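Local coordinates for ER-derived vesicles protein ERV41 (Saccharomyces cerevisiae, PDB 3ZLC) that travels in COPII-coated vesicles and helps move a subset of secretory proteins from the endoplasmic reticulum to the Golgi, here as its lumenal domain, at residues 23-28 with 157-162. Numbering follows the deposited sequence.
Sequences NMDIYV and VINEFS
D25 O accepts two backbone N-H groups, from N159 N at 2.8 Å and from E160 N at 3.0 Å. This is a classic beta bulge: N159 and E160 together face D25, and the antiparallel register shifts by one residue there. The bond from E160 N lies on a lone pair of the carbonyl, while that from N159 N is more bent. Strands 19-28 and 156-163 are neighbours inside a mixed beta sheet of the lumenal domain, with strand 117-126 on the other side of 19-28.

At the bulge the N159 side chain rises on the face that carries D25 and Y27. Its CG lies beside the backbone N (chi1 -59°), which puts the amide between the D25 carboxylate and the Y27 ring. N159 ND2 donates to D25 OD1 at 2.9 Å, from above the carboxylate plane. The same OD1 also accepts from H118 NE2. N159 ND2 further sits over one face of the Y27 ring, near the rim, 3.3 Å from Y27 CZ. The amide stands steeply to the ring, their planes 71° apart. Y27 CD2 packs alongside V157 CB. A serine in place of Y27 would probably open a gap beside V157 and strip the ring from the N159 amide, leaving the bond to D25 OD1 to hold it.

On the opposite face, M24 CG meets the edge of the F161 ring, and I26 CG1 touches I158 CG1. F236 of strand 233-240 stacks on the F161 ring and also touches I26 and I158. This places the second sheet against that face.

At the far end, N23 ND2 donates to S162 OG at 2.8 Å and also to G164 O, while N23 OD1 bonds S122 OG. S162 OG in turn donates a hydrogen bond to E160 OE2 at 2.7 Å, meeting it on the anti side and 28° out of the carboxylate plane.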
ATOM      1  N   ASN A  23       4.461   7.097  -0.412  1.00 16.52           N
ATOM      2  CA  ASN A  23       5.507   6.258  -0.989  1.00 17.13           C
ATOM      3  C   ASN A  23       5.047   4.815  -0.929  1.00 18.82           C
ATOM      4  O   ASN A  23       4.633   4.337   0.127  1.00 14.83           O
ATOM      5  CB  ASN A  23       6.820   6.403  -0.217  1.00 17.49           C
ATOM      6  CG  ASN A  23       7.141   7.837   0.124  1.00 23.66           C
ATOM      7  OD1 ASN A  23       7.360   8.669  -0.770  1.00 19.71           O
ATOM      8  ND2 ASN A  23       7.187   8.141   1.422  1.00 16.61           N
ATOM      9  N   MET A  24       5.136   4.108  -2.051  1.00 15.03           N
ATOM     10  CA  MET A  24       4.572   2.768  -2.147  0.53 18.81           C
ATOM     11  C   MET A  24       5.504   1.812  -2.902  1.00 23.34           C
ATOM     12  O   MET A  24       6.110   2.190  -3.896  1.00 16.99           O
ATOM     13  CB  MET A  24       3.220   2.846  -2.862  0.53 18.13           C
ATOM     14  CG  MET A  24       2.271   1.729  -2.519  0.53 15.20           C
ATOM     15  SD  MET A  24       0.740   1.746  -3.477  0.53 35.73           S
ATOM     16  CE  MET A  24       1.204   2.872  -4.799  0.53 31.48           C
ATOM     17  N   ASP A  25       5.591   0.576  -2.437  1.00 15.59           N
ATOM     18  CA  ASP A  25       6.321  -0.446  -3.155  1.00 19.62           C
ATOM     19  C   ASP A  25       5.553  -1.696  -2.803  1.00 15.47           C
ATOM     20  O   ASP A  25       5.565  -2.138  -1.653  1.00 12.96           O
ATOM     21  CB  ASP A  25       7.774  -0.531  -2.680  1.00 21.44           C
ATOM     22  CG  ASP A  25       8.593  -1.499  -3.530  1.00 29.24           C
ATOM     23  OD1 ASP A  25       8.160  -2.666  -3.691  1.00 20.56           O
ATOM     24  OD2 ASP A  25       9.629  -1.085  -4.073  1.00 37.26           O
ATOM     25  N   ILE A  26       4.799  -2.215  -3.769  1.00 13.67           N
ATOM     26  CA  ILE A  26       3.860  -3.315  -3.532  0.83 15.69           C
ATOM     27  C   ILE A  26       3.974  -4.355  -4.658  1.00 15.07           C
ATOM     28  O   ILE A  26       4.263  -3.983  -5.798  1.00 16.23           O
ATOM     29  CB  ILE A  26       2.412  -2.747  -3.460  0.83 18.04           C
ATOM     30  CG1 ILE A  26       2.310  -1.751  -2.298  0.83 21.25           C
ATOM     31  CG2 ILE A  26       1.362  -3.846  -3.291  0.83 19.84           C
ATOM     32  CD1 ILE A  26       0.951  -1.144  -2.129  0.83 29.47           C
ATOM     33  N   TYR A  27       3.756  -5.637  -4.345  1.00 14.49           N
ATOM     34  CA  TYR A  27       3.645  -6.663  -5.383  1.00 13.64           C
ATOM     35  C   TYR A  27       2.168  -7.021  -5.387  1.00 19.45           C
ATOM     36  O   TYR A  27       1.587  -7.227  -4.328  1.00 15.67           O
ATOM     37  CB  TYR A  27       4.444  -7.927  -5.032  1.00 14.31           C
ATOM     38  CG  TYR A  27       5.944  -7.748  -4.847  1.00 16.23           C
ATOM     39  CD1 TYR A  27       6.638  -6.714  -5.474  1.00 15.73           C
ATOM     40  CD2 TYR A  27       6.659  -8.619  -4.041  1.00 14.99           C
ATOM     41  CE1 TYR A  27       8.024  -6.569  -5.301  1.00 18.04           C
ATOM     42  CE2 TYR A  27       8.030  -8.484  -3.859  1.00 19.05           C
ATOM     43  CZ  TYR A  27       8.707  -7.456  -4.487  1.00 24.61           C
ATOM     44  OH  TYR A  27      10.073  -7.325  -4.309  1.00 23.03           O
ATOM     45  N   VAL A  28       1.557  -7.072  -6.564  1.00 14.20           N
ATOM     46  CA  VAL A  28       0.160  -7.509  -6.696  1.00 14.53           C
ATOM     47  C   VAL A  28       0.147  -8.775  -7.551  1.00 17.20           C
ATOM     48  O   VAL A  28       0.860  -8.841  -8.552  1.00 16.61           O
ATOM     49  CB  VAL A  28      -0.715  -6.432  -7.395  1.00 18.17           C
ATOM     50  CG1 VAL A  28      -2.166  -6.907  -7.512  1.00 18.91           C
ATOM     51  CG2 VAL A  28      -0.669  -5.106  -6.612  1.00 17.28           C
ATOM     52  N   VAL A 157       1.847  -8.026  -1.572  1.00 16.40           N
ATOM     53  CA  VAL A 157       2.932  -7.845  -0.618  1.00 13.16           C
ATOM     54  C   VAL A 157       3.177  -6.364  -0.545  1.00 16.05           C
ATOM     55  O   VAL A 157       3.353  -5.719  -1.576  1.00 16.14           O
ATOM     56  CB  VAL A 157       4.237  -8.481  -1.124  1.00 15.48           C
ATOM     57  CG1 VAL A 157       5.411  -8.083  -0.210  1.00 17.76           C
ATOM     58  CG2 VAL A 157       4.088 -10.000  -1.178  1.00 14.40           C
ATOM     59  N   ILE A 158       3.182  -5.806   0.658  1.00 11.91           N
ATOM     60  CA  ILE A 158       3.505  -4.393   0.782  1.00 13.95           C
ATOM     61  C   ILE A 158       4.934  -4.312   1.288  1.00 19.67           C
ATOM     62  O   ILE A 158       5.193  -4.623   2.456  1.00 16.71           O
ATOM     63  CB  ILE A 158       2.553  -3.674   1.786  1.00 15.32           C
ATOM     64  CG1 ILE A 158       1.109  -3.710   1.257  1.00 15.76           C
ATOM     65  CG2 ILE A 158       2.990  -2.215   1.985  1.00 11.39           C
ATOM     66  CD1 ILE A 158       0.027  -3.418   2.326  1.00 12.94           C
ATOM     67  N   ASN A 159       5.865  -3.913   0.426  1.00 14.75           N
ATOM     68  CA  ASN A 159       7.246  -3.761   0.875  1.00 14.43           C
ATOM     69  C   ASN A 159       7.406  -2.422   1.573  1.00 13.47           C
ATOM     70  O   ASN A 159       8.086  -2.329   2.603  1.00 13.98           O
ATOM     71  CB  ASN A 159       8.228  -3.886  -0.296  1.00 17.32           C
ATOM     72  CG  ASN A 159       8.108  -5.208  -0.993  1.00 22.63           C
ATOM     73  OD1 ASN A 159       8.245  -6.256  -0.354  1.00 16.16           O
ATOM     74  ND2 ASN A 159       7.799  -5.182  -2.304  1.00 16.96           N
ATOM     75  N   GLU A 160       6.758  -1.400   1.021  1.00 12.26           N
ATOM     76  CA  GLU A 160       6.717  -0.075   1.651  1.00 10.43           C
ATOM     77  C   GLU A 160       5.372   0.593   1.447  1.00 12.43           C
ATOM     78  O   GLU A 160       4.775   0.491   0.370  1.00 15.83           O
ATOM     79  CB  GLU A 160       7.804   0.857   1.077  1.00 15.05           C
ATOM     80  CG  GLU A 160       7.807   2.230   1.808  1.00 18.02           C
ATOM     81  CD  GLU A 160       8.788   3.237   1.220  1.00 43.89           C
ATOM     82  OE1 GLU A 160       9.430   2.922   0.192  1.00 49.44           O
ATOM     83  OE2 GLU A 160       8.900   4.354   1.787  1.00 31.44           O
ATOM     84  N   PHE A 161       4.903   1.284   2.487  1.00 13.88           N
ATOM     85  CA  PHE A 161       3.792   2.217   2.364  1.00 11.75           C
ATOM     86  C   PHE A 161       3.997   3.277   3.444  1.00 13.60           C
ATOM     87  O   PHE A 161       3.855   2.989   4.630  1.00 15.11           O
ATOM     88  CB  PHE A 161       2.442   1.525   2.554  1.00 10.00           C
ATOM     89  CG  PHE A 161       1.289   2.404   2.198  1.00 14.95           C
ATOM     90  CD1 PHE A 161       1.000   2.666   0.865  1.00 13.49           C
ATOM     91  CD2 PHE A 161       0.512   3.001   3.188  1.00 13.37           C
ATOM     92  CE1 PHE A 161      -0.055   3.496   0.512  1.00 12.51           C
ATOM     93  CE2 PHE A 161      -0.540   3.830   2.846  1.00 18.97           C
ATOM     94  CZ  PHE A 161      -0.823   4.083   1.508  1.00 15.34           C
ATOM     95  N   SER A 162       4.377   4.484   3.037  1.00 18.28           N
ATOM     96  CA  SER A 162       4.769   5.518   3.998  1.00 15.83           C
ATOM     97  C   SER A 162       4.307   6.874   3.487  1.00 18.79           C
ATOM     98  O   SER A 162       3.924   7.010   2.306  1.00 15.15           O
ATOM     99  CB  SER A 162       6.292   5.521   4.202  1.00 14.03           C
ATOM    100  OG  SER A 162       6.956   5.859   2.996  1.00 12.65           O
TER